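Local atomic coordinates of imidazoleglycerol-phosphate dehydratase (Pyrococcus furiosus, PDB entry 5DNX), a protein that catalyses the manganese-dependent dehydration of imidazoleglycerol phosphate to imidazoleacetol phosphate, the sixth step of histidine biosynthesis. Residues D24-H29 with D49-L54; V93-R98 with M157-A162; V105-A110 with H145-A150; S117-F122 with A150-L155. One frame throughout, in Å; residues are numbered along the deposited sequence. Where two conformers were deposited one is given.

Interaction 1 (D24-H29 with D49-L54); sequences DLILDH and DLRHHL. With MN (manganese (II) ion), chain E; MN (manganese (II) ion), chain D; MN (manganese (II) ion), chain B; 5LD ([(2R)-2-hydroxy-3-(1H-1,2,4-triazol-1-yl)propyl]phosphonic acid), chain F.
Asp24 and Arg51, whose CA atoms lie 7.7 Å apart, stand at the N-terminal ends of two helices, the first as N-cap of helix 25-38 and the second in the opening turn of helix 51-69. Their side chains cross at about a right angle and form a salt bridge. Arg51 NE gives the shortest bond, 2.7 Å to Asp24 OD2 at 161°, with the oxygen close to the guanidinium plane although the N-H meets it from above the carboxylate plane. Arg51 NH2 adds weak bonds to both oxygens, and the two flat groups are turned 50° apart. With CG anti to the backbone N (chi1 174°), Asp24 can also cap its own helix: Leu27 N donates to Asp24 OD1 over 3.0 Å. Aspartate suits this place because its short carboxylate serves helix end and arginine together, while Trp55 NE1 also donates to OD2. An alanine here would probably leave Arg51 NE without its carboxylate mate and the first turn of helix 25-38 without its cap. Each helix also carries metal ligands, as expected of the dehydratase fold with its manganese sites between subunits. His29 binds one manganese, while His52 and His53 bind two others joined by the triazole of the inhibitor; Asp49 OD1 accepts from His53 ND1 at 2.8 Å, fixing the rotation of that ring. Beside the salt bridge, Leu27 CD2 lies 3.7 Å from Leu54 CG, the side chains tip to tip, and Leu54 CD2 also touches Asp24 CB.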
# COMPACT_ATOMS: atom_id res chain seq x y z
N ASP A 24 -30.17 38.59 11.50
CA ASP A 24 -28.98 37.76 11.40
C ASP A 24 -28.05 38.60 10.51
O ASP A 24 -28.36 38.82 9.32
CB ASP A 24 -29.38 36.44 10.75
CG ASP A 24 -28.22 35.53 10.44
OD1 ASP A 24 -27.11 36.03 10.16
OD2 ASP A 24 -28.44 34.29 10.42
N LEU A 25 -26.95 39.10 11.10
CA LEU A 25 -26.08 40.05 10.39
C LEU A 25 -25.35 39.43 9.19
O LEU A 25 -25.10 40.13 8.20
CB LEU A 25 -25.07 40.71 11.34
CG LEU A 25 -25.66 41.65 12.39
CD1 LEU A 25 -24.55 42.33 13.19
CD2 LEU A 25 -26.58 42.68 11.76
N ILE A 26 -25.04 38.15 9.29
CA ILE A 26 -24.44 37.42 8.15
C ILE A 26 -25.42 37.32 6.99
O ILE A 26 -25.07 37.65 5.83
CB ILE A 26 -24.03 35.98 8.53
CG1 ILE A 26 -23.12 35.95 9.78
CG2 ILE A 26 -23.38 35.28 7.33
CD1 ILE A 26 -21.76 36.55 9.59
N LEU A 27 -26.64 36.86 7.28
CA LEU A 27 -27.65 36.75 6.23
C LEU A 27 -28.01 38.10 5.65
O LEU A 27 -28.16 38.23 4.45
CB LEU A 27 -28.92 36.06 6.72
CG LEU A 27 -29.96 35.73 5.62
CD1 LEU A 27 -29.35 34.93 4.47
CD2 LEU A 27 -31.12 34.98 6.27
N ASP A 28 -28.09 39.13 6.49
CA ASP A 28 -28.33 40.49 5.96
C ASP A 28 -27.27 40.88 4.90
O ASP A 28 -27.59 41.40 3.84
CB ASP A 28 -28.30 41.53 7.07
CG ASP A 28 -29.50 41.50 7.97
OD1 ASP A 28 -30.47 40.80 7.67
OD2 ASP A 28 -29.45 42.21 9.01
N HIS A 29 -26.01 40.61 5.21
CA HIS A 29 -24.91 40.87 4.30
C HIS A 29 -25.03 40.03 3.02
O HIS A 29 -24.86 40.55 1.91
CB HIS A 29 -23.58 40.59 4.99
CG HIS A 29 -22.38 40.88 4.15
ND1 HIS A 29 -22.28 42.01 3.36
CD2 HIS A 29 -21.20 40.24 4.03
CE1 HIS A 29 -21.10 42.03 2.77
NE2 HIS A 29 -20.42 40.96 3.16
N ASP A 49 -36.93 31.82 15.09
CA ASP A 49 -36.50 31.12 16.31
C ASP A 49 -35.05 30.65 16.19
O ASP A 49 -34.21 31.01 17.00
CB ASP A 49 -37.47 29.99 16.70
CG ASP A 49 -37.82 29.03 15.55
OD1 ASP A 49 -37.28 29.11 14.42
OD2 ASP A 49 -38.71 28.17 15.79
N LEU A 50 -34.74 29.87 15.16
CA LEU A 50 -33.41 29.31 14.95
C LEU A 50 -32.89 29.71 13.57
O LEU A 50 -33.65 29.79 12.60
CB LEU A 50 -33.45 27.78 15.03
CG LEU A 50 -33.94 27.14 16.31
CD1 LEU A 50 -33.87 25.63 16.11
CD2 LEU A 50 -33.11 27.62 17.49
N ARG A 51 -31.58 29.93 13.46
CA ARG A 51 -30.99 30.41 12.23
C ARG A 51 -31.27 29.51 11.03
O ARG A 51 -31.50 30.00 9.94
CB ARG A 51 -29.50 30.67 12.38
CG ARG A 51 -29.14 31.85 13.28
CD ARG A 51 -27.63 32.01 13.36
NE ARG A 51 -27.10 32.64 12.14
CZ ARG A 51 -25.91 32.41 11.59
NH1 ARG A 51 -25.09 31.47 12.08
NH2 ARG A 51 -25.55 33.09 10.51
N HIS A 52 -31.25 28.19 11.22
CA HIS A 52 -31.56 27.30 10.09
C HIS A 52 -32.93 27.58 9.52
O HIS A 52 -33.09 27.63 8.30
CB HIS A 52 -31.45 25.88 10.55
CG HIS A 52 -31.73 24.82 9.53
ND1 HIS A 52 -30.91 23.71 9.43
CD2 HIS A 52 -32.77 24.59 8.69
CE1 HIS A 52 -31.42 22.87 8.54
NE2 HIS A 52 -32.55 23.38 8.09
N HIS A 53 -33.92 27.76 10.39
CA HIS A 53 -35.28 28.02 9.93
C HIS A 53 -35.33 29.34 9.16
O HIS A 53 -36.01 29.44 8.14
CB HIS A 53 -36.25 28.06 11.10
CG HIS A 53 -36.35 26.77 11.84
ND1 HIS A 53 -36.86 26.69 13.11
CD2 HIS A 53 -36.08 25.49 11.46
CE1 HIS A 53 -36.87 25.43 13.51
NE2 HIS A 53 -36.41 24.68 12.52
N LEU A 54 -34.59 30.33 9.64
CA LEU A 54 -34.49 31.62 8.93
C LEU A 54 -33.89 31.49 7.53
O LEU A 54 -34.46 31.96 6.55
CB LEU A 54 -33.65 32.61 9.74
CG LEU A 54 -33.34 33.95 9.05
CD1 LEU A 54 -34.62 34.78 8.91
CD2 LEU A 54 -32.26 34.69 9.82
MN MN E . -18.22 40.53 2.92
MN MN D . -33.94 22.37 6.62
MN MN B . -36.36 22.36 12.69
O10 5LD F . -40.31 19.05 9.36
P9 5LD F . -41.24 20.22 9.69
O11 5LD F . -41.38 21.14 8.50
O12 5LD F . -42.57 19.77 10.22
C8 5LD F . -40.50 21.16 11.06
C7 5LD F . -38.99 21.47 10.99
O13 5LD F . -38.57 22.05 12.24
C6 5LD F . -38.66 22.48 9.90
N2 5LD F . -37.26 22.39 9.47
N1 5LD F . -36.25 22.39 10.43
C5 5LD F . -35.12 22.31 9.72
N4 5LD F . -35.38 22.26 8.39
C3 5LD F . -36.73 22.35 8.26
O HOH W 1 -35.61 21.50 5.39

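Interaction 2 (V93-R98 with M157-A162); sequences VDISNR and MALRVA. With 5LD ([(2R)-2-hydroxy-3-(1H-1,2,4-triazol-1-yl)propyl]phosphonic acid), chain H.
Val93 spreads its two methyls over helix 144-162: CG2 meets Ala158 CB at 4.0 Å, while CG1, anti to the backbone N (chi1 171°), meets Leu159 CD2 at 3.9 Å. The valine and leucine side chains cross at about a right angle. Two residues on, Ile95 sends CG1 anti to its carbonyl carbon (chi1 -55°) and continues extended, which carries CD1 to 3.9 Å from Ala162 CB and near Leu159 CD2. Alanines suit the helix face because their small CB lets the branched residues approach the backbone. Ile95 centres an inverse gamma turn where strand 87-94 ends, and Ser96 follows with an ST turn, its OG accepting from Arg98 N at 2.9 Å. These turns lead to Arg98, whose chain bends at chi3 (-65°) and grips the inhibitor phosphonate with two nearly straight bonds, NH1 to O12 at 2.7 Å and NH2 to O11 at 3.1 Å. Its NE pairs with Asp85 of a neighbouring subunit. A leucine in its place would probably leave the phosphonate without two of its donors and Asp85 without this charged partner. No hydrogen bond crosses between the two segments, implying that buried hydrocarbon packing joins them, while Arg98, beyond the turns, meets the phosphonate's charge.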
# COMPACT_ATOMS: atom_id res chain seq x y z
N VAL A 93 -27.94 28.37 -12.97
CA VAL A 93 -29.36 28.32 -12.65
C VAL A 93 -30.16 27.98 -13.90
O VAL A 93 -29.88 28.50 -14.99
CB VAL A 93 -29.85 29.66 -12.06
CG1 VAL A 93 -31.37 29.70 -11.92
CG2 VAL A 93 -29.17 29.94 -10.72
N ASP A 94 -31.17 27.13 -13.71
CA ASP A 94 -32.17 26.85 -14.73
C ASP A 94 -33.51 26.95 -14.03
O ASP A 94 -33.83 26.11 -13.19
CB ASP A 94 -31.94 25.45 -15.31
CG ASP A 94 -33.07 24.97 -16.19
OD1 ASP A 94 -34.04 25.74 -16.40
OD2 ASP A 94 -32.99 23.81 -16.65
N ILE A 95 -34.30 27.97 -14.38
CA ILE A 95 -35.64 28.09 -13.83
C ILE A 95 -36.56 27.07 -14.55
O ILE A 95 -37.35 27.39 -15.43
CB ILE A 95 -36.16 29.54 -13.85
CG1 ILE A 95 -35.18 30.48 -13.12
CG2 ILE A 95 -37.54 29.60 -13.19
CD1 ILE A 95 -35.54 31.96 -13.27
N SER A 96 -36.41 25.83 -14.13
CA SER A 96 -36.86 24.64 -14.83
C SER A 96 -38.21 24.11 -14.41
O SER A 96 -38.73 23.21 -15.05
CB SER A 96 -35.85 23.52 -14.50
OG SER A 96 -35.79 23.37 -13.08
N ASN A 97 -38.74 24.60 -13.29
CA ASN A 97 -39.83 23.96 -12.59
C ASN A 97 -39.50 22.54 -12.07
O ASN A 97 -40.39 21.74 -11.83
CB ASN A 97 -41.10 23.96 -13.46
CG ASN A 97 -42.36 23.90 -12.64
OD1 ASN A 97 -42.40 24.40 -11.53
ND2 ASN A 97 -43.39 23.25 -13.17
N ARG A 98 -38.21 22.24 -11.89
CA ARG A 98 -37.77 20.98 -11.33
C ARG A 98 -36.84 21.26 -10.14
O ARG A 98 -35.65 21.31 -10.33
CB ARG A 98 -37.01 20.16 -12.38
CG ARG A 98 -37.88 19.61 -13.48
CD ARG A 98 -37.10 18.68 -14.41
NE ARG A 98 -36.03 19.35 -15.18
CZ ARG A 98 -36.10 19.70 -16.47
NH1 ARG A 98 -37.21 19.48 -17.19
NH2 ARG A 98 -35.04 20.23 -17.05
N MET A 157 -26.21 37.52 -9.82
CA MET A 157 -25.84 37.72 -11.22
C MET A 157 -26.50 36.70 -12.14
O MET A 157 -26.95 37.05 -13.23
CB MET A 157 -24.32 37.62 -11.36
CG MET A 157 -23.81 37.86 -12.77
SD MET A 157 -23.94 39.59 -13.23
CE MET A 157 -23.12 40.31 -11.83
N ALA A 158 -26.53 35.43 -11.72
CA ALA A 158 -27.14 34.38 -12.54
C ALA A 158 -28.64 34.62 -12.68
O ALA A 158 -29.16 34.49 -13.78
CB ALA A 158 -26.87 32.98 -11.99
N LEU A 159 -29.32 34.98 -11.59
CA LEU A 159 -30.75 35.23 -11.63
C LEU A 159 -31.08 36.52 -12.37
O LEU A 159 -32.15 36.63 -12.98
CB LEU A 159 -31.39 35.18 -10.25
CG LEU A 159 -31.56 33.74 -9.73
CD1 LEU A 159 -31.73 33.71 -8.24
CD2 LEU A 159 -32.69 33.04 -10.44
N ARG A 160 -30.17 37.48 -12.37
CA ARG A 160 -30.36 38.68 -13.19
C ARG A 160 -30.61 38.29 -14.66
O ARG A 160 -31.52 38.82 -15.31
CB ARG A 160 -29.18 39.62 -13.09
CG ARG A 160 -29.35 40.95 -13.84
CD ARG A 160 -28.01 41.63 -14.13
NE ARG A 160 -27.19 41.89 -12.95
CZ ARG A 160 -26.00 42.51 -12.95
NH1 ARG A 160 -25.46 42.96 -14.08
NH2 ARG A 160 -25.32 42.66 -11.80
N VAL A 161 -29.82 37.34 -15.15
CA VAL A 161 -29.93 36.84 -16.51
C VAL A 161 -31.15 35.96 -16.70
O VAL A 161 -31.91 36.14 -17.66
CB VAL A 161 -28.66 36.06 -16.92
CG1 VAL A 161 -28.81 35.50 -18.35
CG2 VAL A 161 -27.43 36.97 -16.80
N ALA A 162 -31.35 35.02 -15.77
CA ALA A 162 -32.39 34.00 -15.94
C ALA A 162 -33.82 34.57 -15.81
O ALA A 162 -34.76 33.99 -16.35
CB ALA A 162 -32.19 32.85 -14.95
O10 5LD H . -36.91 22.04 -21.46
P9 5LD H . -36.64 20.72 -20.75
O11 5LD H . -35.24 20.69 -20.13
O12 5LD H . -37.71 20.45 -19.70
C8 5LD H . -36.69 19.46 -22.02
C7 5LD H . -36.11 18.08 -21.65
O13 5LD H . -36.12 17.21 -22.78
C6 5LD H . -36.95 17.36 -20.61
N2 5LD H . -36.22 16.31 -19.88
N1 5LD H . -35.48 15.37 -20.60
C5 5LD H . -34.97 14.56 -19.63
N4 5LD H . -35.33 15.01 -18.41
C3 5LD H . -36.14 16.09 -18.58

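Interaction 3 (V105-A110 with H145-A150); sequences VNIKDA and HHIVEA. With MN (manganese (II) ion), chain E; MN (manganese (II) ion), chain C; 5LD ([(2R)-2-hydroxy-3-(1H-1,2,4-triazol-1-yl)propyl]phosphonic acid), chain G.
Ile147 points from helix 144-162 into the loop 105-110 and meets it with two branches. Its CG2 lies against Val105, 4.0 Å from CG1, while CD1 reaches 3.7 Å from Asn106 O and 4.1 Å from Ile107 CG1. The isoleucine is turned obliquely to both Val105 and Ile107, and its two separate arms suit it to touch three consecutive loop residues. Ile107 also brings CD1 to the CG2 methyl of Val148. The same stretch of helix sends polar side chains away from the loop, to manganese. His145 NE2 and Glu149 OE1 bind one ion, the extended glutamate chain (CG anti to the backbone N, chi1 -174°) reaching it at 2.2 Å. His146 NE2 binds a second. The inhibitor triazole joins the ions through N1 and N4; its C5 lies over one face of the His145 ring, whereas the triazole lies at the edge of the His146 ring. His29 and, from a neighbouring subunit, His53 complete the first site with inhibitor O13; that subunit's His52, Glu56 and Glu121 and a water complete the second. The loop follows strand 100-104 and leads toward helix 116-130, while Ile147 also packs on Ala87 of strand 87-94 and Gln138 of strand 133-140.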
# COMPACT_ATOMS: atom_id res chain seq x y z
N VAL A 105 -19.10 22.80 -2.15
CA VAL A 105 -18.10 23.72 -1.65
C VAL A 105 -17.13 22.98 -0.75
O VAL A 105 -17.40 21.88 -0.30
CB VAL A 105 -18.70 24.97 -0.93
CG1 VAL A 105 -19.55 25.76 -1.91
CG2 VAL A 105 -19.48 24.60 0.33
N ASN A 106 -16.02 23.63 -0.47
CA ASN A 106 -14.95 23.04 0.35
C ASN A 106 -14.31 24.17 1.14
O ASN A 106 -13.41 24.85 0.64
CB ASN A 106 -13.93 22.34 -0.55
CG ASN A 106 -12.92 21.51 0.24
OD1 ASN A 106 -12.82 21.60 1.46
ND2 ASN A 106 -12.16 20.70 -0.46
N ILE A 107 -14.80 24.37 2.35
CA ILE A 107 -14.31 25.46 3.18
C ILE A 107 -13.15 24.97 4.01
O ILE A 107 -13.32 24.07 4.82
CB ILE A 107 -15.42 26.01 4.08
CG1 ILE A 107 -16.51 26.66 3.22
CG2 ILE A 107 -14.84 27.01 5.09
CD1 ILE A 107 -17.73 27.11 4.01
N LYS A 108 -11.99 25.58 3.84
CA LYS A 108 -10.79 25.21 4.59
C LYS A 108 -10.64 26.07 5.84
O LYS A 108 -10.37 25.56 6.90
CB LYS A 108 -9.55 25.34 3.70
CG LYS A 108 -8.25 24.85 4.32
CD LYS A 108 -7.12 24.93 3.30
CE LYS A 108 -5.94 24.04 3.67
NZ LYS A 108 -5.26 24.51 4.90
N ASP A 109 -10.82 27.38 5.70
CA ASP A 109 -10.73 28.34 6.80
C ASP A 109 -12.13 28.80 7.20
O ASP A 109 -12.73 29.69 6.57
CB ASP A 109 -9.87 29.54 6.38
CG ASP A 109 -8.43 29.14 6.02
OD1 ASP A 109 -7.92 28.14 6.58
OD2 ASP A 109 -7.81 29.83 5.18
N ALA A 110 -12.64 28.18 8.25
CA ALA A 110 -13.99 28.46 8.75
C ALA A 110 -14.07 29.86 9.34
O ALA A 110 -13.06 30.42 9.80
CB ALA A 110 -14.38 27.43 9.81
N HIS A 145 -16.00 33.03 4.23
CA HIS A 145 -16.73 34.25 3.88
C HIS A 145 -16.61 34.51 2.38
O HIS A 145 -17.61 34.81 1.72
CB HIS A 145 -16.15 35.38 4.71
CG HIS A 145 -16.86 36.70 4.63
ND1 HIS A 145 -17.02 37.48 5.75
CD2 HIS A 145 -17.32 37.43 3.58
CE1 HIS A 145 -17.57 38.63 5.41
NE2 HIS A 145 -17.77 38.62 4.10
N HIS A 146 -15.40 34.39 1.83
CA HIS A 146 -15.22 34.62 0.38
C HIS A 146 -16.01 33.62 -0.46
O HIS A 146 -16.63 33.98 -1.46
CB HIS A 146 -13.76 34.55 0.02
CG HIS A 146 -12.92 35.63 0.65
ND1 HIS A 146 -11.56 35.50 0.77
CD2 HIS A 146 -13.25 36.78 1.28
CE1 HIS A 146 -11.07 36.57 1.38
NE2 HIS A 146 -12.07 37.35 1.71
N ILE A 147 -16.02 32.36 -0.02
CA ILE A 147 -16.75 31.32 -0.75
C ILE A 147 -18.25 31.56 -0.71
O ILE A 147 -18.93 31.53 -1.75
CB ILE A 147 -16.40 29.90 -0.21
CG1 ILE A 147 -14.93 29.55 -0.53
CG2 ILE A 147 -17.33 28.87 -0.81
CD1 ILE A 147 -14.34 28.37 0.25
N VAL A 148 -18.78 31.79 0.48
CA VAL A 148 -20.20 31.96 0.64
C VAL A 148 -20.68 33.25 -0.00
O VAL A 148 -21.71 33.26 -0.71
CB VAL A 148 -20.62 31.84 2.10
CG1 VAL A 148 -22.12 32.13 2.26
CG2 VAL A 148 -20.31 30.43 2.66
N GLU A 149 -19.93 34.33 0.18
CA GLU A 149 -20.31 35.60 -0.43
C GLU A 149 -20.21 35.51 -1.96
O GLU A 149 -21.07 36.03 -2.65
CB GLU A 149 -19.50 36.76 0.11
CG GLU A 149 -19.98 38.10 -0.41
CD GLU A 149 -19.33 39.29 0.24
OE1 GLU A 149 -18.65 39.17 1.29
OE2 GLU A 149 -19.50 40.38 -0.33
N ALA A 150 -19.19 34.84 -2.49
CA ALA A 150 -19.14 34.61 -3.93
C ALA A 150 -20.37 33.85 -4.44
O ALA A 150 -20.91 34.19 -5.49
CB ALA A 150 -17.87 33.89 -4.32
MN MN E . -18.22 40.53 2.92
MN MN C . -11.78 39.36 2.81
O10 5LD G . -16.31 42.46 -2.58
P9 5LD G . -16.71 43.82 -2.00
O11 5LD G . -15.49 44.60 -1.57
O12 5LD G . -17.59 44.61 -2.94
C8 5LD G . -17.75 43.53 -0.54
C7 5LD G . -17.29 42.46 0.47
O13 5LD G . -18.34 42.26 1.45
C6 5LD G . -16.04 42.88 1.24
N2 5LD G . -15.31 41.73 1.78
N1 5LD G . -16.00 40.77 2.51
C5 5LD G . -15.07 39.88 2.85
N4 5LD G . -13.85 40.26 2.39
C3 5LD G . -14.03 41.44 1.74
O HOH W 2 -11.09 40.44 0.97

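Interaction 4 (S117-F122 with A150-L155); sequences SLLKEF and AAFKGL. With MN (manganese (II) ion), chain D; 5LD ([(2R)-2-hydroxy-3-(1H-1,2,4-triazol-1-yl)propyl]phosphonic acid), chain G.
Phe152 meets Phe122 and Leu119 where helices 116-130 and 144-162 run side by side, their segment axes 12.2 Å apart and inclined by 15°. That wide spacing calls for large side chains to bridge it, and phenylalanine supplies them from both helices. From CB of Phe152, CG stands anti to the carbonyl carbon (chi1 -81°), turning the ring toward the other helix. Along one side of the ring, CD1 comes 4.1 Å from Phe122 CE2, and CE1 beyond it makes the closest approach, 3.4 Å to the same atom, lying over a face of Phe122 but offset toward its rim. At the far end, CZ is 3.6 Å from Phe122 CD2. On the other side, CE2 touches Leu119 CD1 at 3.8 Å as these two side chains slide past each other in opposite directions. The ring centroids are 4.8 Å apart with planes at 34°, an oblique aromatic pair. Leu155 CD1 sits at the edge of the Phe122 ring, 4.0 Å from CE2, and Ala151 receives the Leu119 methyl. Polar residues on these helices serve metal and inhibitor: Glu121 OE1 binds manganese, and Lys153 NZ donates to phosphonate O10. The apolar layer continues to Leu31 and Phe34 of helix 25-38 and Trp55 of helix 51-69, while Ala151 and Leu155 rest on Ile136 of strand 133-140.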
# COMPACT_ATOMS: atom_id res chain seq x y z
N SER A 117 -24.13 24.25 6.24
CA SER A 117 -25.55 23.90 6.54
C SER A 117 -26.50 25.01 6.16
O SER A 117 -27.49 24.78 5.47
CB SER A 117 -25.77 23.60 8.04
OG SER A 117 -27.20 23.61 8.36
N LEU A 118 -26.17 26.22 6.57
CA LEU A 118 -27.03 27.36 6.32
C LEU A 118 -27.06 27.75 4.84
O LEU A 118 -28.12 28.02 4.29
CB LEU A 118 -26.60 28.54 7.19
CG LEU A 118 -26.72 28.30 8.69
CD1 LEU A 118 -26.25 29.53 9.45
CD2 LEU A 118 -28.15 27.94 9.11
N LEU A 119 -25.90 27.74 4.19
CA LEU A 119 -25.86 28.00 2.74
C LEU A 119 -26.70 27.00 1.98
O LEU A 119 -27.52 27.38 1.15
CB LEU A 119 -24.44 27.97 2.19
CG LEU A 119 -24.29 28.05 0.68
CD1 LEU A 119 -24.78 29.39 0.16
CD2 LEU A 119 -22.84 27.80 0.30
N LYS A 120 -26.52 25.72 2.29
CA LYS A 120 -27.29 24.68 1.60
C LYS A 120 -28.78 24.84 1.81
O LYS A 120 -29.57 24.64 0.88
CB LYS A 120 -26.84 23.29 2.03
CG LYS A 120 -25.53 22.87 1.37
CD LYS A 120 -25.20 21.41 1.79
CE LYS A 120 -23.94 20.86 1.16
NZ LYS A 120 -23.58 19.56 1.81
N GLU A 121 -29.16 25.15 3.04
CA GLU A 121 -30.58 25.28 3.32
C GLU A 121 -31.23 26.50 2.67
O GLU A 121 -32.37 26.42 2.25
CB GLU A 121 -30.84 25.21 4.81
CG GLU A 121 -30.63 23.77 5.32
CD GLU A 121 -31.48 22.73 4.60
OE1 GLU A 121 -32.72 22.64 4.86
OE2 GLU A 121 -30.89 22.02 3.76
N PHE A 122 -30.49 27.59 2.55
CA PHE A 122 -30.96 28.73 1.79
C PHE A 122 -31.14 28.35 0.34
O PHE A 122 -32.16 28.66 -0.25
CB PHE A 122 -30.02 29.94 1.92
CG PHE A 122 -30.32 31.03 0.92
CD1 PHE A 122 -31.31 31.96 1.14
CD2 PHE A 122 -29.61 31.11 -0.27
CE1 PHE A 122 -31.63 32.94 0.20
CE2 PHE A 122 -29.91 32.08 -1.20
CZ PHE A 122 -30.92 32.99 -0.98
N ALA A 150 -19.19 34.84 -2.49
CA ALA A 150 -19.14 34.61 -3.93
C ALA A 150 -20.37 33.85 -4.44
O ALA A 150 -20.91 34.19 -5.49
CB ALA A 150 -17.87 33.89 -4.32
N ALA A 151 -20.83 32.86 -3.67
CA ALA A 151 -22.05 32.14 -4.04
C ALA A 151 -23.28 33.08 -4.07
O ALA A 151 -24.07 33.01 -5.01
CB ALA A 151 -22.27 30.97 -3.11
N PHE A 152 -23.45 33.95 -3.08
CA PHE A 152 -24.58 34.89 -3.09
C PHE A 152 -24.47 35.95 -4.19
O PHE A 152 -25.47 36.26 -4.85
CB PHE A 152 -24.79 35.55 -1.72
CG PHE A 152 -25.55 34.71 -0.74
CD1 PHE A 152 -26.93 34.86 -0.60
CD2 PHE A 152 -24.91 33.76 0.05
CE1 PHE A 152 -27.65 34.10 0.32
CE2 PHE A 152 -25.61 33.00 0.99
CZ PHE A 152 -26.99 33.16 1.11
N LYS A 153 -23.28 36.49 -4.40
CA LYS A 153 -23.03 37.40 -5.52
C LYS A 153 -23.37 36.70 -6.84
O LYS A 153 -24.04 37.28 -7.72
CB LYS A 153 -21.57 37.84 -5.55
CG LYS A 153 -21.13 38.82 -4.47
CD LYS A 153 -19.61 39.04 -4.57
CE LYS A 153 -19.14 40.23 -3.74
NZ LYS A 153 -17.65 40.28 -3.60
N GLY A 154 -22.93 35.45 -6.97
CA GLY A 154 -23.14 34.69 -8.20
C GLY A 154 -24.59 34.33 -8.47
O GLY A 154 -25.06 34.37 -9.60
N LEU A 155 -25.30 34.02 -7.40
CA LEU A 155 -26.74 33.81 -7.48
C LEU A 155 -27.46 35.06 -7.97
O LEU A 155 -28.35 34.97 -8.82
CB LEU A 155 -27.31 33.36 -6.16
CG LEU A 155 -27.23 31.87 -5.83
CD1 LEU A 155 -27.50 31.64 -4.33
CD2 LEU A 155 -28.18 31.09 -6.71
MN MN D . -33.94 22.37 6.62
O10 5LD G . -16.31 42.46 -2.58
P9 5LD G . -16.71 43.82 -2.00
O11 5LD G . -15.49 44.60 -1.57
O12 5LD G . -17.59 44.61 -2.94
C8 5LD G . -17.75 43.53 -0.54
C7 5LD G . -17.29 42.46 0.47
O13 5LD G . -18.34 42.26 1.45
C6 5LD G . -16.04 42.88 1.24
N2 5LD G . -15.31 41.73 1.78
N1 5LD G . -16.00 40.77 2.51
C5 5LD G . -15.07 39.88 2.85
N4 5LD G . -13.85 40.26 2.39
C3 5LD G . -14.03 41.44 1.74
O HOH W 1 -35.61 21.50 5.39

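From the N terminus, interaction 1 comes first and closes a short loop through strand 42-48, joining the starts of helices 25-38 and 51-69. The other three begin after it has closed, and all use helix 144-162. Interaction 2 closes the longest loop, from the end of strand 87-94 to the end of that helix, and encloses both interactions 3 and 4. Those two cross, their segments alternating along the chain and sharing Ala150; they join the helix to loop 105-110 and to helix 116-130. Interaction 1 meets interaction 3 at a manganese shared by His29, His145 and Glu149, and interaction 4 at another shared by His52 and Glu121.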